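Local coordinates for arylalkylamine N-Acetyltransferase like 5b (Aedes aegypti, PDB 4FD4), which probably transfers acyl groups from coenzyme A thioesters such as acetyl-CoA to the amino group of arylalkylamines, among them serotonin and dopamine, at residues D15-Q19 / A69-I73; V20-L24 / E49-L53; L123-V129 / F160-D166; M181-L187 / V209-K215. All blocks are in the same frame, centred on the assembly; numbering follows the deposited sequence.

How the interactions relate
After edge strand 7-11 the chain enters helix 17-28, which serves two contacts. Its opening turn meets the start of strand 71-81 in interaction 1, closing a long loop; the shorter loop of interaction 2, where the same helix packs on helix 46-53, lies wholly within it. The two contacts touch, with Phe72 packing against Val20 and Ile23. Interactions 3 and 4 follow in series. Interaction 3 pairs strands 126-134 and 162-167 across a helical crossover, and interaction 4 joins the last two strands. These touch through Asp166 and Thr212 and the backbones of Ile163 and Lys215. Interactions 1, 3 and 4 all reach one mixed sheet; interaction 2 ties helices together beside it.

Interaction 1. Residues D15-Q19 / A69-I73; sequences DELEQ and AKKFI
The first turn of helix 17-28 meets the beginning of strand 71-81 here, with Gln19 and the N-cap residue Glu16 set against the ring of Phe72. CB of Gln19 approaches the ring obliquely, 3.3 Å from CE2 of Phe72. Glu16 comes in at the ring edge: its OE2 lies 3.9 Å from CZ of Phe72, and the carboxylate stands nearly upright to the ring, the two planes 80° apart. Beside this packing, beyond the ring's rim, one water joins three side chains. It donates to OE2 of Glu16 at 2.6 Å and accepts from NE2 of Gln19 at 2.7 Å and from NZ of Lys70 at 2.6 Å. The bend of Gln19 at chi2 (88°) folds its amide back toward Glu16, within reach of the water. NZ of Lys70 and OE2 of Glu16, 4.5 Å apart, meet through it. The Glu16 carboxylate is also gripped by the backbone N of Arg13 and by a salt bridge to Arg10. At the turn of the hairpin 61-66/71-81, Lys70 and Lys71 share Asp66 as their partner, a G1 beta bulge, and a helix laid over such antiparallel strands is typical of the GNAT fold.

Interaction 2. Residues V20-L24 / E49-L53; sequences VREIL and ERFSL
Leu53 and Arg21 cross at about a right angle, and that crossing organises the contact between helices 17-28 and 46-53. CD1 of Leu53 lies over the centre of one face of the Arg21 guanidinium, 3.8 Å from its CZ. The edge of the same group is used for charge: NH1 of Arg21 forms a salt bridge with OE2 of Glu49, modelled at 2.5 Å, a length so short that its exact value is doubtful. The carboxylate is turned 71° from the guanidinium plane, so the two groups meet through one oxygen and one nitrogen instead of lying flat in a paired fork. The bend of the arginine chain at chi3 (-62°) swings its end round toward Glu49. NH2 of Arg21 goes to Glu18, and OE1 of Glu49 accepts from His44, so both charged groups have further partners.

The other branch of Leu53 turns to the apolar side. Its CD2 is 3.7 Å from CG1 of Val20 and 4.1 Å from CD1 of Leu24, and Leu53 runs antiparallel to both of these side chains. CD1 of Leu24 also touches CB of Ser52 at 3.8 Å, while the serine OG bonds to Tyr29. Beyond the helix pair, Leu24 packs on Val75 and Ile77 of strand 71-81, and both Leu24 and Ser52 rest on Ile131 of strand 126-134.

Interaction 3. Residues L123-V129 / F160-D166; sequences LEKAYHV and FKAISGD
His128 holds its ring anti to the backbone N (chi1 -171°), and Ser164 turns OG in between its own N and carbonyl carbon (chi1 52°), which brings the two together above one face of the sheet. ND1 of His128 and OG of Ser164 are 3.0 Å apart in a nearly straight hydrogen bond at the ring edge. The strands belong to the beta-alpha-beta crossover 126-134, 143-158, 162-167 of the GNAT fold and run parallel in register, Tyr127 beside Ile163 and His128 beside Ser164. Ser164 supplies two of the backbone bonds: its N donates to O of Tyr127 at 2.7 Å, and its O accepts from N of Val129 at the same distance.

On the opposite face, the edge of the Tyr127 ring meets the face of Phe160 in a T-shaped pair, CD2 of Tyr127 lying 3.7 Å from CE2 of Phe160. Ile163 runs alongside the tyrosine, with CG1 in the plane of the ring. Helix 143-158 covers this side, and Gln151 bonds to the tyrosine hydroxyl.

Beyond N of Val129 the backbone pairing lapses, the buried N of Asp166 standing 3.8 Å from O of Val129 without a partner, consistent with the start of the splay that takes the pantetheine arm of acyl-CoA in GNAT enzymes. A weak bond runs from NE2 of His128 to OD2 of Asp166, while OD1 of Asp166 is bonded to OG1 of Thr212.

Interaction 4. Residues M181-L187 / V209-K215; sequences MECISQL and VIKTCVK
A classic beta bulge interrupts the pairing of strands 182-188 and 209-216: two residues, Ile184 and Ser185, are set against the single residue Thr212. N of Ile184 donates to O of Thr212 at 3.0 Å, nearly end-on to the carbonyl, and N of Thr212 returns to O of Ser185 at 2.9 Å. On either side the antiparallel pairing is regular, with Glu182 and Val214 as one hydrogen-bonded pair and Leu187 and Ile210 as another. At the bulge Ile184 lies across Val214, its CD1 pressed to 3.5 Å from CG1 of Val214, tighter than usual for two methyls. Further along, Leu187 and Ile210 point the same way, CD2 of the leucine 3.9 Å from CD1 of the isoleucine.

The two strands form the C-terminal antiparallel pair of the GNAT sheet, 182-188 at its edge and 209-216 next to strand 162-167. Helices 99-115 and 117-121 cover the face bearing Leu187, Thr212 and Val214; OG1 of Thr212 is bonded to Asp166.

Cys183 and Cys213 share the other face as a non-hydrogen-bonded pair. Another structure of this protein has them joined as a disulfide; here the bond is not made, SG of Cys183 and SG of Cys213 standing 4.5 Å apart. With SG anti to the backbone N (chi1 160°), Cys183 aims its sulfur at Lys211, 3.5 Å from CD. Gln186 lies alongside that lysine, its OE1 3.7 Å from CE of Lys211.

Interaction 1. Residues D15-Q19 / A69-I73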
loop_
_atom_site.group_PDB
_atom_site.type_symbol
_atom_site.label_atom_id
_atom_site.label_comp_id
_atom_site.label_asym_id
_atom_site.label_seq_id
_atom_site.Cartn_x
_atom_site.Cartn_y
_atom_site.Cartn_z
ATOM N N ASP A 15 -18.759 -5.235 -7.868
ATOM C CA ASP A 15 -19.251 -6.613 -7.888
ATOM C C ASP A 15 -18.094 -7.621 -7.873
ATOM O O ASP A 15 -18.308 -8.824 -7.730
ATOM C CB ASP A 15 -20.191 -6.846 -9.087
ATOM C CG ASP A 15 -19.504 -6.631 -10.428
ATOM O OD1 ASP A 15 -19.589 -5.512 -10.987
ATOM O OD2 ASP A 15 -18.876 -7.580 -10.935
ATOM N N GLU A 16 -16.863 -7.124 -7.974
ATOM C CA GLU A 16 -15.699 -8.003 -7.990
ATOM C C GLU A 16 -14.952 -8.000 -6.657
ATOM O O GLU A 16 -13.836 -8.514 -6.545
ATOM C CB GLU A 16 -14.758 -7.600 -9.124
ATOM C CG GLU A 16 -15.386 -7.722 -10.497
ATOM C CD GLU A 16 -14.414 -7.361 -11.602
ATOM O OE1 GLU A 16 -13.967 -6.189 -11.646
ATOM O OE2 GLU A 16 -14.073 -8.250 -12.411
ATOM N N LEU A 17 -15.570 -7.407 -5.647
ATOM C CA LEU A 17 -14.959 -7.365 -4.325
ATOM C C LEU A 17 -14.369 -8.727 -3.905
ATOM O O LEU A 17 -13.223 -8.809 -3.428
ATOM C CB LEU A 17 -15.986 -6.872 -3.304
ATOM C CG LEU A 17 -15.412 -6.488 -1.943
ATOM C CD1 LEU A 17 -15.280 -4.976 -1.804
ATOM C CD2 LEU A 17 -16.299 -7.056 -0.859
ATOM N N GLU A 18 -15.119 -9.808 -4.099
ATOM C CA GLU A 18 -14.618 -11.110 -3.661
ATOM C C GLU A 18 -13.350 -11.532 -4.406
ATOM O O GLU A 18 -12.399 -12.044 -3.793
ATOM C CB GLU A 18 -15.706 -12.198 -3.717
ATOM C CG GLU A 18 -16.657 -12.168 -2.516
ATOM C CD GLU A 18 -15.920 -12.137 -1.175
ATOM O OE1 GLU A 18 -15.010 -12.973 -0.962
ATOM O OE2 GLU A 18 -16.257 -11.276 -0.330
ATOM N N GLN A 19 -13.298 -11.285 -5.712
ATOM C CA GLN A 19 -12.061 -11.587 -6.426
ATOM C C GLN A 19 -10.906 -10.726 -5.904
ATOM O O GLN A 19 -9.771 -11.205 -5.795
ATOM C CB GLN A 19 -12.224 -11.420 -7.935
ATOM C CG GLN A 19 -13.205 -12.412 -8.550
ATOM C CD GLN A 19 -14.630 -11.905 -8.515
ATOM O OE1 GLN A 19 -15.313 -11.999 -7.491
ATOM N NE2 GLN A 19 -15.093 -11.361 -9.643
ATOM N N ALA A 69 -7.427 -16.938 -18.582
ATOM C CA ALA A 69 -7.665 -17.818 -17.444
ATOM C C ALA A 69 -8.761 -17.274 -16.532
ATOM O O ALA A 69 -9.098 -17.896 -15.520
ATOM C CB ALA A 69 -6.381 -18.037 -16.664
ATOM N N LYS A 70 -9.324 -16.126 -16.905
ATOM C CA LYS A 70 -10.312 -15.427 -16.074
ATOM C C LYS A 70 -9.836 -15.392 -14.625
ATOM O O LYS A 70 -10.483 -15.951 -13.738
ATOM C CB LYS A 70 -11.689 -16.093 -16.169
ATOM C CG LYS A 70 -12.879 -15.137 -15.956
ATOM C CD LYS A 70 -12.910 -14.560 -14.536
ATOM C CE LYS A 70 -13.076 -13.041 -14.548
ATOM N NZ LYS A 70 -12.783 -12.440 -13.215
ATOM N N LYS A 71 -8.709 -14.719 -14.398
ATOM C CA LYS A 71 -8.007 -14.773 -13.115
ATOM C C LYS A 71 -7.219 -13.488 -12.841
ATOM O O LYS A 71 -6.514 -12.989 -13.723
ATOM C CB LYS A 71 -7.050 -15.972 -13.127
ATOM C CG LYS A 71 -6.042 -16.022 -11.988
ATOM C CD LYS A 71 -4.996 -17.107 -12.253
ATOM C CE LYS A 71 -4.026 -17.257 -11.085
ATOM N NZ LYS A 71 -3.044 -18.355 -11.332
ATOM N N PHE A 72 -7.328 -12.953 -11.627
ATOM C CA PHE A 72 -6.491 -11.821 -11.251
ATOM C C PHE A 72 -5.068 -12.331 -10.977
ATOM O O PHE A 72 -4.880 -13.413 -10.413
ATOM C CB PHE A 72 -7.039 -11.111 -10.006
ATOM C CG PHE A 72 -8.317 -10.340 -10.241
ATOM C CD1 PHE A 72 -8.757 -10.050 -11.530
ATOM C CD2 PHE A 72 -9.076 -9.888 -9.158
ATOM C CE1 PHE A 72 -9.935 -9.342 -11.733
ATOM C CE2 PHE A 72 -10.249 -9.179 -9.357
ATOM C CZ PHE A 72 -10.684 -8.904 -10.639
ATOM N N ILE A 73 -4.068 -11.550 -11.358
ATOM C CA ILE A 73 -2.688 -11.937 -11.111
ATOM C C ILE A 73 -1.877 -10.756 -10.604
ATOM O O ILE A 73 -0.668 -10.861 -10.380
ATOM C CB ILE A 73 -2.021 -12.488 -12.385
ATOM C CG1 ILE A 73 -2.089 -11.438 -13.493
ATOM C CG2 ILE A 73 -2.703 -13.778 -12.812
ATOM C CD1 ILE A 73 -1.246 -11.766 -14.701
HETATM O O HOH W 1 -14.559 -10.755 -12.213
#

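Interaction 2. Residues V20-L24 / E49-L53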
loop_
_atom_site.group_PDB
_atom_site.type_symbol
_atom_site.label_atom_id
_atom_site.label_comp_id
_atom_site.label_asym_id
_atom_site.label_seq_id
_atom_site.Cartn_x
_atom_site.Cartn_y
_atom_site.Cartn_z
ATOM N N VAL A 20 -11.185 -9.472 -5.551
ATOM C CA VAL A 20 -10.103 -8.626 -5.051
ATOM C C VAL A 20 -9.661 -9.270 -3.743
ATOM O O VAL A 20 -8.466 -9.494 -3.513
ATOM C CB VAL A 20 -10.554 -7.162 -4.852
ATOM C CG1 VAL A 20 -9.426 -6.320 -4.254
ATOM C CG2 VAL A 20 -11.015 -6.550 -6.198
ATOM N N ARG A 21 -10.640 -9.666 -2.930
ATOM C CA ARG A 21 -10.316 -10.276 -1.651
ATOM C C ARG A 21 -9.368 -11.446 -1.926
ATOM O O ARG A 21 -8.302 -11.584 -1.284
ATOM C CB ARG A 21 -11.596 -10.739 -0.922
ATOM C CG ARG A 21 -11.417 -11.036 0.577
ATOM C CD ARG A 21 -12.581 -11.871 1.158
ATOM N NE ARG A 21 -13.877 -11.198 1.074
ATOM C CZ ARG A 21 -14.368 -10.380 2.006
ATOM N NH1 ARG A 21 -13.669 -10.124 3.107
ATOM N NH2 ARG A 21 -15.562 -9.814 1.839
ATOM N N GLU A 22 -9.713 -12.312 -2.853
ATOM C CA GLU A 22 -8.886 -13.488 -3.083
ATOM C C GLU A 22 -7.486 -13.137 -3.478
ATOM O O GLU A 22 -6.591 -13.736 -2.977
ATOM C CB GLU A 22 -9.452 -14.438 -4.126
ATOM C CG GLU A 22 -8.658 -15.763 -4.251
ATOM C CD GLU A 22 -7.413 -15.730 -5.207
ATOM O OE1 GLU A 22 -7.379 -15.000 -6.210
ATOM O OE2 GLU A 22 -6.470 -16.495 -4.968
ATOM N N ILE A 23 -7.303 -12.187 -4.396
ATOM C CA ILE A 23 -5.936 -11.926 -4.811
ATOM C C ILE A 23 -5.145 -11.399 -3.611
ATOM O O ILE A 23 -3.967 -11.757 -3.416
ATOM C CB ILE A 23 -5.839 -11.027 -6.091
ATOM C CG1 ILE A 23 -4.380 -10.866 -6.535
ATOM C CG2 ILE A 23 -6.554 -9.701 -5.895
ATOM C CD1 ILE A 23 -3.837 -12.061 -7.302
ATOM N N LEU A 24 -5.805 -10.611 -2.755
ATOM C CA LEU A 24 -5.098 -10.084 -1.593
ATOM C C LEU A 24 -4.677 -11.234 -0.686
ATOM O O LEU A 24 -3.554 -11.266 -0.187
ATOM C CB LEU A 24 -5.957 -9.076 -0.804
ATOM C CG LEU A 24 -6.189 -7.709 -1.457
ATOM C CD1 LEU A 24 -7.173 -6.887 -0.603
ATOM C CD2 LEU A 24 -4.879 -6.944 -1.664
ATOM N N GLU A 49 -8.252 -6.327 6.187
ATOM C CA GLU A 49 -8.945 -6.648 4.963
ATOM C C GLU A 49 -10.039 -5.632 4.626
ATOM O O GLU A 49 -10.161 -5.166 3.485
ATOM C CB GLU A 49 -9.548 -8.046 5.117
ATOM C CG GLU A 49 -10.106 -8.639 3.870
ATOM C CD GLU A 49 -10.347 -10.131 4.042
ATOM O OE1 GLU A 49 -9.363 -10.909 4.024
ATOM O OE2 GLU A 49 -11.515 -10.508 4.231
ATOM N N ARG A 50 -10.844 -5.278 5.619
ATOM C CA ARG A 50 -11.899 -4.302 5.400
ATOM C C ARG A 50 -11.337 -2.970 4.925
ATOM O O ARG A 50 -11.919 -2.318 4.042
ATOM C CB ARG A 50 -12.724 -4.085 6.670
ATOM C CG ARG A 50 -13.924 -3.174 6.461
ATOM C CD ARG A 50 -14.839 -3.133 7.679
ATOM N NE ARG A 50 -14.124 -2.674 8.863
ATOM C CZ ARG A 50 -13.774 -3.462 9.875
ATOM N NH1 ARG A 50 -14.092 -4.754 9.855
ATOM N NH2 ARG A 50 -13.112 -2.955 10.911
ATOM N N PHE A 51 -10.227 -2.553 5.526
ATOM C CA PHE A 51 -9.582 -1.319 5.085
ATOM C C PHE A 51 -9.224 -1.417 3.602
ATOM O O PHE A 51 -9.587 -0.551 2.807
ATOM C CB PHE A 51 -8.317 -1.043 5.889
ATOM C CG PHE A 51 -7.533 0.169 5.401
ATOM C CD1 PHE A 51 -6.369 0.012 4.661
ATOM C CD2 PHE A 51 -7.969 1.455 5.688
ATOM C CE1 PHE A 51 -5.650 1.123 4.207
ATOM C CE2 PHE A 51 -7.254 2.573 5.247
ATOM C CZ PHE A 51 -6.097 2.406 4.505
ATOM N N SER A 52 -8.509 -2.473 3.231
ATOM C CA SER A 52 -8.076 -2.598 1.846
ATOM C C SER A 52 -9.239 -2.656 0.850
ATOM O O SER A 52 -9.192 -2.028 -0.207
ATOM C CB SER A 52 -7.148 -3.800 1.682
ATOM O OG SER A 52 -6.020 -3.651 2.523
ATOM N N LEU A 53 -10.295 -3.391 1.186
ATOM C CA LEU A 53 -11.409 -3.540 0.267
ATOM C C LEU A 53 -12.289 -2.291 0.208
ATOM O O LEU A 53 -13.014 -2.099 -0.764
ATOM C CB LEU A 53 -12.262 -4.753 0.634
ATOM C CG LEU A 53 -11.629 -6.137 0.469
ATOM C CD1 LEU A 53 -12.628 -7.196 0.946
ATOM C CD2 LEU A 53 -11.225 -6.416 -0.975
#

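Interaction 3. Residues L123-V129 / F160-D166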
loop_
_atom_site.group_PDB
_atom_site.type_symbol
_atom_site.label_atom_id
_atom_site.label_comp_id
_atom_site.label_asym_id
_atom_site.label_seq_id
_atom_site.Cartn_x
_atom_site.Cartn_y
_atom_site.Cartn_z
ATOM N N LEU A 123 0.322 20.786 -1.373
ATOM C CA LEU A 123 -0.862 20.143 -1.936
ATOM C C LEU A 123 -2.005 20.092 -0.927
ATOM O O LEU A 123 -1.769 19.994 0.277
ATOM C CB LEU A 123 -0.517 18.711 -2.351
ATOM C CG LEU A 123 0.860 18.575 -2.987
ATOM C CD1 LEU A 123 1.320 17.116 -3.066
ATOM C CD2 LEU A 123 0.869 19.234 -4.364
ATOM N N GLU A 124 -3.237 20.133 -1.426
ATOM C CA GLU A 124 -4.422 19.916 -0.599
ATOM C C GLU A 124 -4.657 18.423 -0.352
ATOM O O GLU A 124 -5.288 18.032 0.636
ATOM C CB GLU A 124 -5.656 20.512 -1.276
ATOM C CG GLU A 124 -5.654 22.030 -1.370
ATOM C CD GLU A 124 -6.885 22.576 -2.081
ATOM O OE1 GLU A 124 -7.756 23.169 -1.402
ATOM O OE2 GLU A 124 -6.978 22.406 -3.319
ATOM N N LYS A 125 -4.161 17.602 -1.274
ATOM C CA LYS A 125 -4.285 16.148 -1.183
ATOM C C LYS A 125 -3.294 15.477 -2.134
ATOM O O LYS A 125 -2.748 16.110 -3.043
ATOM C CB LYS A 125 -5.724 15.694 -1.487
ATOM C CG LYS A 125 -6.197 15.997 -2.901
ATOM C CD LYS A 125 -7.559 15.345 -3.200
ATOM C CE LYS A 125 -8.510 15.461 -1.999
ATOM N NZ LYS A 125 -9.943 15.658 -2.391
ATOM N N ALA A 126 -3.045 14.195 -1.908
ATOM C CA ALA A 126 -2.133 13.437 -2.754
ATOM C C ALA A 126 -2.747 12.064 -2.967
ATOM O O ALA A 126 -3.661 11.682 -2.238
ATOM C CB ALA A 126 -0.778 13.318 -2.082
ATOM N N TYR A 127 -2.249 11.324 -3.951
ATOM C CA TYR A 127 -2.747 9.976 -4.219
ATOM C C TYR A 127 -1.732 8.978 -3.691
ATOM O O TYR A 127 -0.577 8.967 -4.126
ATOM C CB TYR A 127 -2.925 9.795 -5.724
ATOM C CG TYR A 127 -3.705 8.580 -6.203
ATOM C CD1 TYR A 127 -3.052 7.504 -6.792
ATOM C CD2 TYR A 127 -5.090 8.546 -6.143
ATOM C CE1 TYR A 127 -3.761 6.401 -7.276
ATOM C CE2 TYR A 127 -5.814 7.450 -6.623
ATOM C CZ TYR A 127 -5.147 6.385 -7.184
ATOM O OH TYR A 127 -5.874 5.307 -7.660
ATOM N N HIS A 128 -2.166 8.118 -2.779
ATOM C CA HIS A 128 -1.238 7.248 -2.073
ATOM C C HIS A 128 -1.467 5.778 -2.396
ATOM O O HIS A 128 -2.541 5.242 -2.130
ATOM C CB HIS A 128 -1.366 7.475 -0.571
ATOM C CG HIS A 128 -0.310 6.791 0.229
ATOM N ND1 HIS A 128 0.993 7.232 0.269
ATOM C CD2 HIS A 128 -0.362 5.698 1.031
ATOM C CE1 HIS A 128 1.701 6.444 1.054
ATOM N NE2 HIS A 128 0.900 5.501 1.528
ATOM N N VAL A 129 -0.468 5.140 -2.996
ATOM C CA VAL A 129 -0.526 3.712 -3.231
ATOM C C VAL A 129 -0.289 2.983 -1.913
ATOM O O VAL A 129 0.804 3.059 -1.338
ATOM C CB VAL A 129 0.517 3.241 -4.283
ATOM C CG1 VAL A 129 0.381 1.741 -4.514
ATOM C CG2 VAL A 129 0.326 3.979 -5.595
ATOM N N PHE A 160 -5.370 14.562 -9.428
ATOM C CA PHE A 160 -4.346 14.617 -8.380
ATOM C C PHE A 160 -3.082 15.295 -8.882
ATOM O O PHE A 160 -2.721 15.160 -10.052
ATOM C CB PHE A 160 -4.051 13.226 -7.803
ATOM C CG PHE A 160 -5.162 12.699 -6.944
ATOM C CD1 PHE A 160 -5.173 12.935 -5.579
ATOM C CD2 PHE A 160 -6.225 12.004 -7.509
ATOM C CE1 PHE A 160 -6.208 12.462 -4.790
ATOM C CE2 PHE A 160 -7.260 11.525 -6.728
ATOM C CZ PHE A 160 -7.256 11.757 -5.367
ATOM N N LYS A 161 -2.422 16.040 -7.999
ATOM C CA LYS A 161 -1.220 16.765 -8.383
ATOM C C LYS A 161 0.032 16.022 -7.950
ATOM O O LYS A 161 1.132 16.402 -8.326
ATOM C CB LYS A 161 -1.227 18.196 -7.825
ATOM C CG LYS A 161 -2.332 19.076 -8.406
ATOM C CD LYS A 161 -2.518 18.832 -9.900
ATOM C CE LYS A 161 -2.095 20.036 -10.742
ATOM N NZ LYS A 161 -3.043 21.193 -10.628
ATOM N N ALA A 162 -0.141 14.961 -7.161
ATOM C CA ALA A 162 0.991 14.165 -6.685
ATOM C C ALA A 162 0.584 12.734 -6.315
ATOM O O ALA A 162 -0.548 12.499 -5.881
ATOM C CB ALA A 162 1.668 14.853 -5.490
ATOM N N ILE A 163 1.514 11.796 -6.480
ATOM C CA ILE A 163 1.302 10.407 -6.072
ATOM C C ILE A 163 2.438 9.941 -5.167
ATOM O O ILE A 163 3.584 10.342 -5.361
ATOM C CB ILE A 163 1.221 9.464 -7.288
ATOM C CG1 ILE A 163 0.853 8.043 -6.848
ATOM C CG2 ILE A 163 2.541 9.447 -8.032
ATOM C CD1 ILE A 163 0.706 7.058 -8.025
ATOM N N SER A 164 2.124 9.098 -4.182
ATOM C CA SER A 164 3.123 8.586 -3.254
ATOM C C SER A 164 2.858 7.141 -2.887
ATOM O O SER A 164 1.839 6.565 -3.272
ATOM C CB SER A 164 3.184 9.436 -1.977
ATOM O OG SER A 164 1.904 9.593 -1.393
ATOM N N GLY A 165 3.782 6.555 -2.139
ATOM C CA GLY A 165 3.601 5.196 -1.663
ATOM C C GLY A 165 4.581 4.808 -0.576
ATOM O O GLY A 165 5.661 5.399 -0.452
ATOM N N ASP A 166 4.188 3.823 0.225
ATOM C CA ASP A 166 5.077 3.219 1.198
ATOM C C ASP A 166 5.552 1.891 0.614
ATOM O O ASP A 166 4.789 0.929 0.530
ATOM C CB ASP A 166 4.350 2.992 2.530
ATOM C CG ASP A 166 3.832 4.283 3.140
ATOM O OD1 ASP A 166 4.542 5.311 3.062
ATOM O OD2 ASP A 166 2.706 4.276 3.682
HETATM O O HOH W 2 -3.420 16.777 -5.799
#

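Interaction 4. Residues M181-L187 / V209-K215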
loop_
_atom_site.group_PDB
_atom_site.type_symbol
_atom_site.label_atom_id
_atom_site.label_comp_id
_atom_site.label_asym_id
_atom_site.label_seq_id
_atom_site.Cartn_x
_atom_site.Cartn_y
_atom_site.Cartn_z
ATOM N N MET A 181 9.724 8.713 -9.063
ATOM C CA MET A 181 9.400 9.020 -7.675
ATOM C C MET A 181 10.677 9.190 -6.846
ATOM O O MET A 181 11.605 8.387 -6.951
ATOM C CB MET A 181 8.511 7.922 -7.081
ATOM C CG MET A 181 7.233 7.662 -7.885
ATOM S SD MET A 181 6.130 6.463 -7.108
ATOM C CE MET A 181 5.395 7.458 -5.812
ATOM N N GLU A 182 10.726 10.248 -6.039
ATOM C CA GLU A 182 11.850 10.489 -5.145
ATOM C C GLU A 182 11.485 9.945 -3.765
ATOM O O GLU A 182 10.434 10.298 -3.224
ATOM C CB GLU A 182 12.142 12.000 -5.064
ATOM C CG GLU A 182 13.254 12.418 -4.083
ATOM C CD GLU A 182 13.277 13.927 -3.816
ATOM O OE1 GLU A 182 12.388 14.639 -4.333
ATOM O OE2 GLU A 182 14.181 14.404 -3.087
ATOM N N CYS A 183 12.327 9.076 -3.203
ATOM C CA CYS A 183 12.149 8.648 -1.812
ATOM C C CYS A 183 12.538 9.779 -0.875
ATOM O O CYS A 183 13.692 10.207 -0.861
ATOM C CB CYS A 183 12.990 7.422 -1.485
ATOM S SG CYS A 183 13.259 7.213 0.314
ATOM N N ILE A 184 11.574 10.248 -0.088
ATOM C CA ILE A 184 11.765 11.432 0.740
ATOM C C ILE A 184 11.878 11.104 2.227
ATOM O O ILE A 184 12.299 11.944 3.026
ATOM C CB ILE A 184 10.615 12.425 0.561
ATOM C CG1 ILE A 184 9.274 11.710 0.748
ATOM C CG2 ILE A 184 10.696 13.109 -0.807
ATOM C CD1 ILE A 184 8.085 12.620 0.622
ATOM N N SER A 185 11.495 9.889 2.597
ATOM C CA SER A 185 11.546 9.473 3.989
ATOM C C SER A 185 11.655 7.953 4.064
ATOM O O SER A 185 11.204 7.252 3.160
ATOM C CB SER A 185 10.303 9.975 4.733
ATOM O OG SER A 185 10.068 9.220 5.903
ATOM N N GLN A 186 12.274 7.442 5.124
ATOM C CA GLN A 186 12.345 5.998 5.332
ATOM C C GLN A 186 12.332 5.627 6.804
ATOM O O GLN A 186 12.569 6.472 7.674
ATOM C CB GLN A 186 13.566 5.386 4.632
ATOM C CG GLN A 186 14.804 6.260 4.598
ATOM C CD GLN A 186 15.957 5.584 3.879
ATOM O OE1 GLN A 186 16.352 4.464 4.226
ATOM N NE2 GLN A 186 16.499 6.255 2.868
ATOM N N LEU A 187 12.049 4.359 7.079
ATOM C CA LEU A 187 11.931 3.881 8.450
ATOM C C LEU A 187 12.362 2.431 8.543
ATOM O O LEU A 187 11.783 1.550 7.898
ATOM C CB LEU A 187 10.492 4.044 8.963
ATOM C CG LEU A 187 10.068 3.283 10.233
ATOM C CD1 LEU A 187 9.107 4.100 11.092
ATOM C CD2 LEU A 187 9.427 1.966 9.883
ATOM N N VAL A 209 13.791 -2.114 5.468
ATOM C CA VAL A 209 13.468 -0.697 5.539
ATOM C C VAL A 209 12.249 -0.369 4.683
ATOM O O VAL A 209 12.076 -0.927 3.597
ATOM C CB VAL A 209 14.646 0.156 5.035
ATOM C CG1 VAL A 209 14.304 1.627 5.087
ATOM C CG2 VAL A 209 15.908 -0.128 5.847
ATOM N N ILE A 210 11.417 0.546 5.176
ATOM C CA ILE A 210 10.261 1.022 4.433
ATOM C C ILE A 210 10.576 2.392 3.861
ATOM O O ILE A 210 11.086 3.256 4.571
ATOM C CB ILE A 210 9.037 1.149 5.340
ATOM C CG1 ILE A 210 8.825 -0.141 6.135
ATOM C CG2 ILE A 210 7.802 1.512 4.515
ATOM C CD1 ILE A 210 7.644 -0.086 7.063
ATOM N N LYS A 211 10.285 2.602 2.583
ATOM C CA LYS A 211 10.587 3.899 1.980
ATOM C C LYS A 211 9.348 4.575 1.413
ATOM O O LYS A 211 8.664 4.010 0.572
ATOM C CB LYS A 211 11.639 3.759 0.873
ATOM C CG LYS A 211 12.983 3.190 1.326
ATOM C CD LYS A 211 14.116 3.845 0.539
ATOM C CE LYS A 211 15.470 3.208 0.827
ATOM N NZ LYS A 211 15.567 1.829 0.267
ATOM N N THR A 212 9.065 5.788 1.870
ATOM C CA THR A 212 7.974 6.574 1.316
ATOM C C THR A 212 8.491 7.394 0.135
ATOM O O THR A 212 9.393 8.229 0.286
ATOM C CB THR A 212 7.354 7.502 2.386
ATOM O OG1 THR A 212 6.972 6.724 3.529
ATOM C CG2 THR A 212 6.136 8.226 1.829
ATOM N N CYS A 213 7.929 7.154 -1.046
ATOM C CA CYS A 213 8.366 7.870 -2.249
ATOM C C CYS A 213 7.221 8.667 -2.865
ATOM O O CYS A 213 6.040 8.356 -2.634
ATOM C CB CYS A 213 8.973 6.897 -3.270
ATOM S SG CYS A 213 10.151 5.727 -2.543
ATOM N N VAL A 214 7.569 9.693 -3.646
ATOM C CA VAL A 214 6.579 10.660 -4.125
ATOM C C VAL A 214 6.981 11.316 -5.454
ATOM O O VAL A 214 8.168 11.465 -5.756
ATOM C CB VAL A 214 6.344 11.771 -3.080
ATOM C CG1 VAL A 214 7.641 12.531 -2.828
ATOM C CG2 VAL A 214 5.249 12.727 -3.545
ATOM N N LYS A 215 5.983 11.723 -6.230
ATOM C CA LYS A 215 6.211 12.338 -7.531
ATOM C C LYS A 215 5.071 13.300 -7.885
ATOM O O LYS A 215 3.890 12.981 -7.689
ATOM C CB LYS A 215 6.381 11.239 -8.583
ATOM C CG LYS A 215 5.990 11.616 -9.993
ATOM C CD LYS A 215 6.476 10.544 -10.975
ATOM C CE LYS A 215 5.643 10.574 -12.253
ATOM N NZ LYS A 215 6.301 9.844 -13.380
#